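Local coordinates for inositol monophosphatase family protein (Staphylococcus aureus subsp. aureus MSSA476, PDB 4I3Y) that probably hydrolyses inositol monophosphates to inositol and inorganic phosphate, using magnesium ions in a reaction that lithium inhibits, at residues D16-S21 against Q61-T66; E40-R43 against L48-N51; Q55-F60 against E76-A81. All blocks are in the same frame, centred on the assembly; numbering follows the deposited sequence.

Interaction 1: D16-S21 against Q61-T66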
ATOM      1  N   ASP A  16       8.367 -23.456  16.162  1.00 16.26           N
ATOM      2  CA  ASP A  16       7.871 -22.068  15.994  1.00 17.07           C
ATOM      3  C   ASP A  16       8.679 -21.070  16.816  1.00 17.71           C
ATOM      4  O   ASP A  16       9.046 -19.967  16.319  1.00 18.95           O
ATOM      5  CB  ASP A  16       6.386 -21.966  16.326  1.00 18.63           C
ATOM      6  CG  ASP A  16       5.840 -20.591  16.072  1.00 20.00           C
ATOM      7  OD1 ASP A  16       5.922 -20.081  14.922  1.00 19.26           O
ATOM      8  OD2 ASP A  16       5.327 -20.018  17.036  1.00 18.73           O
ATOM      9  N   LYS A  17       8.971 -21.451  18.079  1.00 20.17           N
ATOM     10  CA  LYS A  17       9.789 -20.632  18.959  1.00 21.19           C
ATOM     11  C   LYS A  17      11.153 -20.329  18.333  1.00 20.32           C
ATOM     12  O   LYS A  17      11.591 -19.142  18.300  1.00 19.01           O
ATOM     13  CB  LYS A  17       9.967 -21.316  20.323  1.00 24.02           C
ATOM     14  CG  LYS A  17      10.956 -20.588  21.233  1.00 30.24           C
ATOM     15  CD  LYS A  17      10.577 -20.806  22.695  1.00 34.07           C
ATOM     16  CE  LYS A  17      11.692 -20.446  23.668  1.00 35.12           C
ATOM     17  NZ  LYS A  17      11.269 -19.247  24.442  1.00 35.60           N
ATOM     18  N   LEU A  18      11.828 -21.360  17.801  1.00 18.95           N
ATOM     19  CA  LEU A  18      13.132 -21.096  17.088  1.00 19.86           C
ATOM     20  C   LEU A  18      12.991 -20.117  15.889  1.00 19.12           C
ATOM     21  O   LEU A  18      13.833 -19.236  15.685  1.00 17.27           O
ATOM     22  CB  LEU A  18      13.782 -22.362  16.587  1.00 19.16           C
ATOM     23  CG  LEU A  18      14.880 -23.138  17.331  1.00 22.84           C
ATOM     24  CD1 LEU A  18      15.188 -22.536  18.678  1.00 20.32           C
ATOM     25  CD2 LEU A  18      14.613 -24.654  17.354  1.00 19.99           C
ATOM     26  N   ILE A  19      11.964 -20.329  15.073  1.00 19.37           N
ATOM     27  CA  ILE A  19      11.838 -19.530  13.842  1.00 18.22           C
ATOM     28  C   ILE A  19      11.507 -18.076  14.230  1.00 20.52           C
ATOM     29  O   ILE A  19      12.187 -17.128  13.765  1.00 21.50           O
ATOM     30  CB  ILE A  19      10.735 -20.079  12.921  1.00 17.03           C
ATOM     31  CG1 ILE A  19      11.064 -21.481  12.388  1.00 15.62           C
ATOM     32  CG2 ILE A  19      10.569 -19.160  11.714  1.00 15.44           C
ATOM     33  CD1 ILE A  19      12.258 -21.465  11.456  1.00 16.03           C
ATOM     34  N   CYS A  20      10.486 -17.895  15.091  1.00 18.98           N
ATOM     35  CA  CYS A  20      10.079 -16.541  15.437  1.00 19.60           C
ATOM     36  C   CYS A  20      11.243 -15.814  15.994  1.00 18.70           C
ATOM     37  O   CYS A  20      11.410 -14.625  15.774  1.00 21.76           O
ATOM     38  CB  CYS A  20       8.957 -16.476  16.463  1.00 17.59           C
ATOM     39  SG  CYS A  20       7.379 -16.949  15.832  1.00 20.32           S
ATOM     40  N   SER A  21      12.052 -16.515  16.773  1.00 20.83           N
ATOM     41  CA  SER A  21      13.228 -15.900  17.402  1.00 18.93           C
ATOM     42  C   SER A  21      14.327 -15.471  16.352  1.00 20.98           C
ATOM     43  O   SER A  21      14.901 -14.340  16.396  1.00 19.59           O
ATOM     44  CB  SER A  21      13.723 -16.868  18.489  1.00 21.97           C
ATOM     45  OG  SER A  21      14.893 -16.338  19.033  1.00 28.58           O
ATOM     46  N   GLN A  61      19.951 -20.374   5.769  1.00 18.36           N
ATOM     47  CA  GLN A  61      20.673 -21.612   5.431  1.00 20.47           C
ATOM     48  C   GLN A  61      21.534 -22.081   6.593  1.00 20.27           C
ATOM     49  O   GLN A  61      21.475 -23.242   7.018  1.00 21.37           O
ATOM     50  CB  GLN A  61      21.598 -21.340   4.229  1.00 25.21           C
ATOM     51  CG  GLN A  61      21.034 -21.959   2.987  1.00 28.48           C
ATOM     52  CD  GLN A  61      21.763 -21.583   1.719  1.00 31.64           C
ATOM     53  OE1 GLN A  61      21.734 -22.361   0.778  1.00 30.57           O
ATOM     54  NE2 GLN A  61      22.427 -20.403   1.681  1.00 29.45           N
ATOM     55  N   GLN A  62      22.321 -21.149   7.099  1.00 20.08           N
ATOM     56  CA  GLN A  62      23.192 -21.407   8.206  1.00 24.74           C
ATOM     57  C   GLN A  62      22.396 -21.785   9.490  1.00 25.22           C
ATOM     58  O   GLN A  62      22.747 -22.767  10.143  1.00 24.21           O
ATOM     59  CB  GLN A  62      24.134 -20.220   8.323  1.00 26.55           C
ATOM     60  CG  GLN A  62      24.889 -20.075   9.626  1.00 38.95           C
ATOM     61  CD  GLN A  62      25.886 -21.206   9.869  1.00 48.37           C
ATOM     62  OE1 GLN A  62      26.141 -22.076   8.998  1.00 49.84           O
ATOM     63  NE2 GLN A  62      26.465 -21.204  11.071  1.00 47.10           N
ATOM     64  N   PHE A  63      21.306 -21.048   9.815  1.00 22.37           N
ATOM     65  CA  PHE A  63      20.337 -21.438  10.854  1.00 20.84           C
ATOM     66  C   PHE A  63      19.858 -22.873  10.687  1.00 21.84           C
ATOM     67  O   PHE A  63      19.757 -23.666  11.624  1.00 20.90           O
ATOM     68  CB  PHE A  63      19.065 -20.517  10.839  1.00 20.58           C
ATOM     69  CG  PHE A  63      17.974 -20.993  11.742  1.00 20.52           C
ATOM     70  CD1 PHE A  63      17.966 -20.624  13.083  1.00 21.95           C
ATOM     71  CD2 PHE A  63      16.964 -21.824  11.250  1.00 23.19           C
ATOM     72  CE1 PHE A  63      16.970 -21.092  13.942  1.00 21.76           C
ATOM     73  CE2 PHE A  63      15.953 -22.301  12.076  1.00 24.84           C
ATOM     74  CZ  PHE A  63      15.969 -21.942  13.433  1.00 24.42           C
ATOM     75  N   LEU A  64      19.511 -23.225   9.484  1.00 21.84           N
ATOM     76  CA  LEU A  64      19.022 -24.555   9.266  1.00 20.83           C
ATOM     77  C   LEU A  64      20.186 -25.592   9.409  1.00 23.32           C
ATOM     78  O   LEU A  64      20.006 -26.700   9.960  1.00 25.93           O
ATOM     79  CB  LEU A  64      18.479 -24.576   7.838  1.00 21.10           C
ATOM     80  CG  LEU A  64      17.125 -25.138   7.476  1.00 20.87           C
ATOM     81  CD1 LEU A  64      15.954 -24.827   8.407  1.00 19.65           C
ATOM     82  CD2 LEU A  64      16.796 -24.801   6.025  1.00 18.19           C
ATOM     83  N   ALA A  65      21.372 -25.269   8.913  1.00 22.63           N
ATOM     84  CA  ALA A  65      22.440 -26.254   9.024  1.00 26.42           C
ATOM     85  C   ALA A  65      22.616 -26.632  10.522  1.00 26.78           C
ATOM     86  O   ALA A  65      22.955 -27.706  10.896  1.00 29.31           O
ATOM     87  CB  ALA A  65      23.726 -25.712   8.437  1.00 23.73           C
ATOM     88  N   THR A  66      22.271 -25.719  11.374  1.00 29.07           N
ATOM     89  CA  THR A  66      22.746 -25.710  12.713  1.00 26.68           C
ATOM     90  C   THR A  66      21.637 -26.140  13.671  1.00 26.47           C
ATOM     91  O   THR A  66      21.922 -26.477  14.805  1.00 26.90           O
ATOM     92  CB  THR A  66      23.329 -24.291  12.790  1.00 31.02           C
ATOM     93  OG1 THR A  66      24.749 -24.389  12.798  1.00 33.64           O
ATOM     94  CG2 THR A  66      22.808 -23.427  13.819  1.00 26.50           C
TER
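The ring of Phe63 reaches across from one helix to meet Leu18 and Ile19 on the other, and its outer carbons carry nearly all of the contact. Leu18 comes to the rim of the ring: its CB lies near the ring plane, 3.9 Å from Phe63 CZ, so the aromatic ring meets the base of the leucine side chain. The Leu18 carbonyl stands beside the same end, with O 4.0 Å from Phe63 CE1. Ile19 approaches differently. Its CD1 comes obliquely to within 3.8 Å of Phe63 CE2, and the two side chains cross at about a right angle. With CG1 of Ile19 anti to the carbonyl carbon (chi1 -65°) and the branch turned again at chi2 (-67°), the terminal methyl, rather than CB, makes the approach. In Phe63, by contrast, CG is trans to the main-chain N (chi1 172°), which carries the ring most of the way across the 9.2 Å between the CA atoms of Ile19 and Phe63. The contact is small, and its side-chain part is apolar. More aromatic rings gather round Phe63: Tyr67 stacks on it, and Trp22 and Phe60 also meet it. Helices 12-35 and 51-67 thus pack side by side as one helical layer of the inositol monophosphatase fold. Beneath them runs the seven-stranded mixed sheet, where Ile19 rests on Trp91 of strand 89-97 and Cys20 touches strand 133-138, while Phe68, just beyond helix 51-67, touches both Leu18 and Phe63.

Interaction 2: E40-R43 against L48-N51; sequences ETKR and LVTN
Glu40 and Val49 form an antiparallel hydrogen-bonded pair. Glu40 N donates to Val49 O at 2.7 Å, almost in line with the carbonyl bond and nearly straight at the hydrogen (175°). The return bond, from Val49 N to Glu40 O, is 2.9 Å long and less straight, its donor tilted out of the carbonyl plane. Thr41 and Leu48 make the adjoining non-hydrogen-bonded pair, beside which Leu48 CA approaches Glu40 O at 3.4 Å in a CA-H...O contact. Strands 39-41 and 48-50 are the arms of a beta hairpin that leads into helix 51-67. Its turn end reaches the metal site, with the nearest atom of the Lys42 side chain about 4 Å from a magnesium ion. Apolar contact centres on Val49, whose CG1 receives Lys42 CG at 3.8 Å and Glu40 CB at 4.0 Å; the lysine chain crosses the valine at roughly a right angle. On the face that carries Thr41 and Leu48, Leu48 packs on helix 99-105 and on Phe183 of the second subunit. Among the polar links, Lys42 NZ forms a salt bridge with Glu77 and a hydrogen bond to Glu76 OE1. A bend at chi3 (-82°) turns the ammonium group that way, and a water bridges it to Leu48 O, lying 3.0 Å from Lys42 NZ.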
ATOM      1  N   GLU A  40      21.627  -6.212  -7.924  1.00 26.30           N
ATOM      2  CA  GLU A  40      21.967  -6.888  -9.187  1.00 27.11           C
ATOM      3  C   GLU A  40      20.695  -7.262  -9.928  1.00 23.83           C
ATOM      4  O   GLU A  40      19.612  -7.195  -9.344  1.00 22.26           O
ATOM      5  CB  GLU A  40      22.829  -8.135  -8.887  1.00 27.58           C
ATOM      6  CG  GLU A  40      24.234  -7.781  -8.443  1.00 37.14           C
ATOM      7  CD  GLU A  40      24.958  -6.884  -9.471  1.00 52.28           C
ATOM      8  OE1 GLU A  40      24.654  -6.959 -10.713  1.00 58.99           O
ATOM      9  OE2 GLU A  40      25.843  -6.094  -9.035  1.00 59.97           O
ATOM     10  N   THR A  41      20.827  -7.621 -11.202  1.00 23.06           N
ATOM     11  CA  THR A  41      19.715  -8.033 -12.056  1.00 23.81           C
ATOM     12  C   THR A  41      19.807  -9.516 -12.295  1.00 24.57           C
ATOM     13  O   THR A  41      20.860 -10.105 -12.092  1.00 28.01           O
ATOM     14  CB  THR A  41      19.741  -7.309 -13.404  1.00 25.18           C
ATOM     15  OG1 THR A  41      20.985  -7.595 -14.056  1.00 27.40           O
ATOM     16  CG2 THR A  41      19.612  -5.802 -13.189  1.00 26.16           C
ATOM     17  N   LYS A  42      18.699 -10.153 -12.659  1.00 24.31           N
ATOM     18  CA  LYS A  42      18.704 -11.601 -12.943  1.00 24.30           C
ATOM     19  C   LYS A  42      18.166 -11.777 -14.367  1.00 27.25           C
ATOM     20  O   LYS A  42      18.924 -11.607 -15.307  1.00 25.98           O
ATOM     21  CB  LYS A  42      17.911 -12.407 -11.877  1.00 23.35           C
ATOM     22  CG  LYS A  42      18.413 -12.226 -10.441  1.00 22.61           C
ATOM     23  CD  LYS A  42      17.826 -13.275  -9.497  1.00 21.03           C
ATOM     24  CE  LYS A  42      16.432 -12.877  -9.052  1.00 18.93           C
ATOM     25  NZ  LYS A  42      15.869 -13.909  -8.168  1.00 15.76           N
ATOM     26  N   ARG A  43      16.866 -12.051 -14.525  1.00 30.46           N
ATOM     27  CA  ARG A  43      16.247 -12.336 -15.841  1.00 32.74           C
ATOM     28  C   ARG A  43      16.321 -11.196 -16.866  1.00 36.54           C
ATOM     29  O   ARG A  43      16.434 -11.459 -18.055  1.00 40.58           O
ATOM     30  CB  ARG A  43      14.784 -12.790 -15.685  1.00 37.56           C
ATOM     31  CG  ARG A  43      14.623 -14.251 -15.277  1.00 49.54           C
ATOM     32  CD  ARG A  43      13.180 -14.720 -15.454  1.00 60.76           C
ATOM     33  NE  ARG A  43      12.946 -15.315 -16.782  1.00 69.40           N
ATOM     34  CZ  ARG A  43      12.389 -14.697 -17.834  1.00 73.56           C
ATOM     35  NH1 ARG A  43      11.949 -13.431 -17.763  1.00 59.53           N
ATOM     36  NH2 ARG A  43      12.251 -15.365 -18.976  1.00 67.45           N
ATOM     37  N   LEU A  48      15.108  -7.693  -9.898  1.00 22.57           N
ATOM     38  CA  LEU A  48      16.196  -7.264  -8.971  1.00 19.64           C
ATOM     39  C   LEU A  48      16.534  -8.272  -7.847  1.00 18.35           C
ATOM     40  O   LEU A  48      15.671  -9.023  -7.406  1.00 15.46           O
ATOM     41  CB  LEU A  48      15.796  -5.945  -8.327  1.00 20.91           C
ATOM     42  CG  LEU A  48      16.215  -4.647  -8.986  1.00 24.70           C
ATOM     43  CD1 LEU A  48      16.350  -4.770 -10.478  1.00 23.87           C
ATOM     44  CD2 LEU A  48      15.370  -3.446  -8.560  1.00 21.78           C
ATOM     45  N   VAL A  49      17.780  -8.239  -7.376  1.00 16.47           N
ATOM     46  CA  VAL A  49      18.212  -8.976  -6.174  1.00 17.92           C
ATOM     47  C   VAL A  49      19.248  -8.128  -5.456  1.00 18.67           C
ATOM     48  O   VAL A  49      20.047  -7.445  -6.109  1.00 20.18           O
ATOM     49  CB  VAL A  49      18.723 -10.451  -6.445  1.00 19.81           C
ATOM     50  CG1 VAL A  49      19.930 -10.524  -7.403  1.00 16.99           C
ATOM     51  CG2 VAL A  49      19.114 -11.120  -5.133  1.00 19.23           C
ATOM     52  N   THR A  50      19.165  -8.065  -4.130  1.00 17.27           N
ATOM     53  CA  THR A  50      20.150  -7.248  -3.421  1.00 18.26           C
ATOM     54  C   THR A  50      20.940  -8.092  -2.423  1.00 19.28           C
ATOM     55  O   THR A  50      20.677  -9.279  -2.244  1.00 18.39           O
ATOM     56  CB  THR A  50      19.480  -6.107  -2.632  1.00 17.37           C
ATOM     57  OG1 THR A  50      18.760  -6.650  -1.512  1.00 15.01           O
ATOM     58  CG2 THR A  50      18.532  -5.273  -3.573  1.00 14.53           C
ATOM     59  N   ASN A  51      21.890  -7.440  -1.779  1.00 21.54           N
ATOM     60  CA  ASN A  51      22.668  -8.023  -0.723  1.00 21.59           C
ATOM     61  C   ASN A  51      21.766  -8.336   0.448  1.00 21.59           C
ATOM     62  O   ASN A  51      22.052  -9.259   1.206  1.00 22.03           O
ATOM     63  CB  ASN A  51      23.730  -7.033  -0.290  1.00 21.62           C
ATOM     64  CG  ASN A  51      23.126  -5.822   0.375  1.00 25.97           C
ATOM     65  OD1 ASN A  51      23.353  -5.589   1.572  1.00 30.89           O
ATOM     66  ND2 ASN A  51      22.340  -5.046  -0.372  1.00 22.12           N
TER
HETATM   67  O   HOH W   1      15.020 -11.602  -6.439  1.00 18.73           O

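Interaction 3: Q55-F60 against E76-A81; sequences QIQQQF and EEKSNA. With MG (magnesium ion), chain F; MG (magnesium ion), chain D.
Gln57 and Glu77 make the nearest backbone approach, with CA atoms 7.2 Å apart, where a turn of helix 51-67 passes the irregular loop that follows strand 72-75. Gln57 bridges this gap. Its CG is opposite the main-chain N (chi1 -172°) and the chain beyond stays extended, which lays the amide against the loop backbone, with Gln57 CD 3.6 Å from Glu77 N. Glu77 CB packs 3.9 Å from Gln57 CD, the two side chains cross at about a right angle, and the amide and carboxylate planes lie only 18° apart. The first carbons of the Lys78 side chain pack on the amide from the next position along the loop. The Lys78 chain bends at chi4, and its NZ donates to Ser79 O of the next residue at 3.2 Å and also to Leu73 O. This loop carries Glu76, a ligand of the magnesium site of the inositol monophosphatase fold, and next to it Glu77. Extended Glu76 spans two magnesium ions with its carboxylate, OE1 binding one at 2.2 Å and OE2 the other at 2.1 Å; Asp94 and the carbonyl of Ile96 share the ion on OE2, and a phosphate lies close by. Glu77 stands in the second shell. Bent at chi2 (-60°), it accepts hydrogen bonds at OE2 from two waters, one on each ion, the shorter being 2.6 Å from Glu77 OE2, while its OE1 is held by Lys42. Gln57, from the helix, also touches Ala75 and Pro95.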
ATOM      1  N   GLN A  55      22.035 -12.072   1.814  1.00 21.43           N
ATOM      2  CA  GLN A  55      22.376 -12.303   3.242  1.00 23.20           C
ATOM      3  C   GLN A  55      21.291 -12.967   4.111  1.00 25.07           C
ATOM      4  O   GLN A  55      21.573 -13.918   4.878  1.00 23.71           O
ATOM      5  CB  GLN A  55      22.788 -11.007   3.915  1.00 28.20           C
ATOM      6  CG  GLN A  55      24.159 -10.520   3.493  1.00 35.44           C
ATOM      7  CD  GLN A  55      25.237 -11.551   3.836  1.00 42.71           C
ATOM      8  OE1 GLN A  55      25.900 -12.093   2.941  1.00 47.39           O
ATOM      9  NE2 GLN A  55      25.364 -11.876   5.129  1.00 45.44           N
ATOM     10  N   ILE A  56      20.051 -12.476   4.014  1.00 22.26           N
ATOM     11  CA  ILE A  56      18.941 -13.092   4.752  1.00 18.49           C
ATOM     12  C   ILE A  56      18.818 -14.563   4.380  1.00 19.18           C
ATOM     13  O   ILE A  56      18.673 -15.420   5.266  1.00 16.98           O
ATOM     14  CB  ILE A  56      17.633 -12.349   4.512  1.00 17.07           C
ATOM     15  CG1 ILE A  56      17.684 -10.986   5.250  1.00 16.28           C
ATOM     16  CG2 ILE A  56      16.449 -13.220   4.873  1.00 14.92           C
ATOM     17  CD1 ILE A  56      16.412 -10.173   5.124  1.00 15.21           C
ATOM     18  N   GLN A  57      18.937 -14.880   3.074  1.00 19.31           N
ATOM     19  CA  GLN A  57      18.816 -16.273   2.657  1.00 18.11           C
ATOM     20  C   GLN A  57      19.933 -17.140   3.241  1.00 19.27           C
ATOM     21  O   GLN A  57      19.729 -18.246   3.735  1.00 16.99           O
ATOM     22  CB  GLN A  57      18.858 -16.416   1.143  1.00 18.20           C
ATOM     23  CG  GLN A  57      18.542 -17.858   0.752  1.00 18.55           C
ATOM     24  CD  GLN A  57      18.239 -18.021  -0.745  1.00 22.20           C
ATOM     25  OE1 GLN A  57      18.966 -18.708  -1.446  1.00 26.87           O
ATOM     26  NE2 GLN A  57      17.193 -17.418  -1.215  1.00 18.77           N
ATOM     27  N   GLN A  58      21.130 -16.636   3.137  1.00 20.71           N
ATOM     28  CA  GLN A  58      22.243 -17.415   3.576  1.00 24.55           C
ATOM     29  C   GLN A  58      22.338 -17.528   5.118  1.00 24.36           C
ATOM     30  O   GLN A  58      22.680 -18.603   5.651  1.00 21.03           O
ATOM     31  CB  GLN A  58      23.493 -16.914   2.880  1.00 26.81           C
ATOM     32  CG  GLN A  58      24.119 -15.706   3.432  1.00 33.77           C
ATOM     33  CD  GLN A  58      25.565 -16.034   3.679  1.00 44.23           C
ATOM     34  OE1 GLN A  58      26.476 -15.391   3.143  1.00 52.27           O
ATOM     35  NE2 GLN A  58      25.788 -17.085   4.467  1.00 44.95           N
ATOM     36  N   GLN A  59      21.924 -16.475   5.825  1.00 20.14           N
ATOM     37  CA  GLN A  59      21.723 -16.659   7.251  1.00 21.22           C
ATOM     38  C   GLN A  59      20.707 -17.718   7.589  1.00 20.86           C
ATOM     39  O   GLN A  59      20.921 -18.457   8.541  1.00 21.10           O
ATOM     40  CB  GLN A  59      21.499 -15.365   7.980  1.00 21.59           C
ATOM     41  CG  GLN A  59      22.732 -14.493   7.869  1.00 24.46           C
ATOM     42  CD  GLN A  59      22.530 -13.120   8.449  1.00 28.20           C
ATOM     43  OE1 GLN A  59      23.259 -12.174   8.114  1.00 32.04           O
ATOM     44  NE2 GLN A  59      21.558 -12.994   9.349  1.00 27.79           N
ATOM     45  N   PHE A  60      19.625 -17.866   6.823  1.00 18.14           N
ATOM     46  CA  PHE A  60      18.669 -18.890   7.163  1.00 16.33           C
ATOM     47  C   PHE A  60      19.190 -20.288   6.855  1.00 17.35           C
ATOM     48  O   PHE A  60      18.859 -21.281   7.546  1.00 14.85           O
ATOM     49  CB  PHE A  60      17.357 -18.758   6.419  1.00 15.46           C
ATOM     50  CG  PHE A  60      16.308 -19.677   6.966  1.00 15.23           C
ATOM     51  CD1 PHE A  60      15.822 -19.479   8.267  1.00 13.83           C
ATOM     52  CD2 PHE A  60      15.844 -20.767   6.219  1.00 13.44           C
ATOM     53  CE1 PHE A  60      14.866 -20.316   8.768  1.00 14.64           C
ATOM     54  CE2 PHE A  60      14.910 -21.614   6.732  1.00 13.03           C
ATOM     55  CZ  PHE A  60      14.415 -21.413   8.025  1.00 13.35           C
ATOM     56  N   GLU A  76      14.492 -18.741  -3.235  1.00 15.24           N
ATOM     57  CA  GLU A  76      14.673 -17.920  -4.403  1.00 15.66           C
ATOM     58  C   GLU A  76      16.117 -17.701  -4.926  1.00 15.88           C
ATOM     59  O   GLU A  76      16.401 -17.861  -6.130  1.00 15.68           O
ATOM     60  CB  GLU A  76      14.038 -16.556  -4.202  1.00 13.67           C
ATOM     61  CG  GLU A  76      14.081 -15.778  -5.520  1.00 13.99           C
ATOM     62  CD  GLU A  76      13.241 -14.517  -5.488  1.00 14.66           C
ATOM     63  OE1 GLU A  76      13.178 -13.825  -6.547  1.00 16.36           O
ATOM     64  OE2 GLU A  76      12.638 -14.242  -4.431  1.00 13.36           O
ATOM     65  N   GLU A  77      17.029 -17.303  -4.053  1.00 15.03           N
ATOM     66  CA  GLU A  77      18.310 -16.843  -4.552  1.00 16.90           C
ATOM     67  C   GLU A  77      19.412 -17.947  -4.624  1.00 18.02           C
ATOM     68  O   GLU A  77      20.550 -17.681  -4.377  1.00 17.84           O
ATOM     69  CB  GLU A  77      18.799 -15.602  -3.795  1.00 16.16           C
ATOM     70  CG  GLU A  77      17.733 -14.536  -3.503  1.00 17.40           C
ATOM     71  CD  GLU A  77      17.041 -13.923  -4.760  1.00 19.00           C
ATOM     72  OE1 GLU A  77      17.551 -14.118  -5.913  1.00 16.36           O
ATOM     73  OE2 GLU A  77      15.947 -13.268  -4.597  1.00 17.87           O
ATOM     74  N   LYS A  78      19.047 -19.178  -4.934  1.00 18.96           N
ATOM     75  CA  LYS A  78      20.040 -20.236  -5.129  1.00 20.22           C
ATOM     76  C   LYS A  78      19.411 -21.191  -6.078  1.00 21.45           C
ATOM     77  O   LYS A  78      18.225 -21.086  -6.318  1.00 21.25           O
ATOM     78  CB  LYS A  78      20.308 -20.971  -3.819  1.00 19.38           C
ATOM     79  CG  LYS A  78      19.119 -21.749  -3.228  1.00 21.31           C
ATOM     80  CD  LYS A  78      19.600 -22.566  -2.024  1.00 20.91           C
ATOM     81  CE  LYS A  78      18.563 -23.452  -1.448  1.00 21.43           C
ATOM     82  NZ  LYS A  78      18.248 -24.612  -2.313  1.00 23.36           N
ATOM     83  N   SER A  79      20.156 -22.172  -6.593  1.00 24.24           N
ATOM     84  CA  SER A  79      19.510 -23.227  -7.368  1.00 22.96           C
ATOM     85  C   SER A  79      18.836 -24.231  -6.438  1.00 22.71           C
ATOM     86  O   SER A  79      19.239 -24.409  -5.298  1.00 19.76           O
ATOM     87  CB  SER A  79      20.481 -23.894  -8.351  1.00 25.93           C
ATOM     88  OG  SER A  79      21.126 -24.945  -7.708  1.00 28.89           O
ATOM     89  N   ASN A  80      17.756 -24.838  -6.927  1.00 20.61           N
ATOM     90  CA  ASN A  80      17.015 -25.817  -6.195  1.00 20.57           C
ATOM     91  C   ASN A  80      16.878 -27.126  -6.928  1.00 22.70           C
ATOM     92  O   ASN A  80      15.875 -27.813  -6.734  1.00 20.43           O
ATOM     93  CB  ASN A  80      15.649 -25.246  -5.939  1.00 21.20           C
ATOM     94  CG  ASN A  80      15.752 -23.927  -5.172  1.00 22.05           C
ATOM     95  OD1 ASN A  80      15.497 -22.836  -5.739  1.00 22.92           O
ATOM     96  ND2 ASN A  80      16.190 -24.010  -3.914  1.00 16.05           N
ATOM     97  N   ALA A  81      17.875 -27.432  -7.783  1.00 25.52           N
ATOM     98  CA  ALA A  81      17.886 -28.647  -8.651  1.00 30.88           C
ATOM     99  C   ALA A  81      17.762 -29.914  -7.832  1.00 31.22           C
ATOM    100  O   ALA A  81      17.024 -30.793  -8.215  1.00 33.89           O
ATOM    101  CB  ALA A  81      19.127 -28.702  -9.569  1.00 30.88           C
TER
HETATM  102 MG    MG F 304      13.001 -11.669  -6.961  1.00 20.87          MG
HETATM  103 MG    MG D 302      12.106 -12.604  -3.216  1.00 20.01          MG
HETATM  104  O   HOH W   2      14.320 -12.686  -2.691  1.00 13.80           O
HETATM  105  O   HOH W   1      15.020 -11.602  -6.439  1.00 18.73           O
HETATM  106  O   HOH W   3      13.121 -12.566  -8.978  1.00 21.72           O
HETATM  107  O   HOH W   4      13.101  -9.628  -7.635  1.00 20.16           O

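Interactions 1 and 3 both draw on helix 51-67: the first uses its C-terminal part to pack on helix 12-35, the second an earlier turn to meet the metal-binding loop. They touch, among other places, where Ile19 CD1 lies 3.9 Å from Phe60 CE1. Interaction 1 is buried and made by apolar side chains, about 25 Å from interaction 2 between centres. Interaction 2 is a partly exposed hairpin built on main-chain hydrogen bonds, and interaction 3, also partly buried, joins amide packing to carboxylate, water and magnesium chemistry. The last two converge on the magnesium site, probably the active site, where one water is common to both and Val49 CG2 packs against the Glu77 carboxylate.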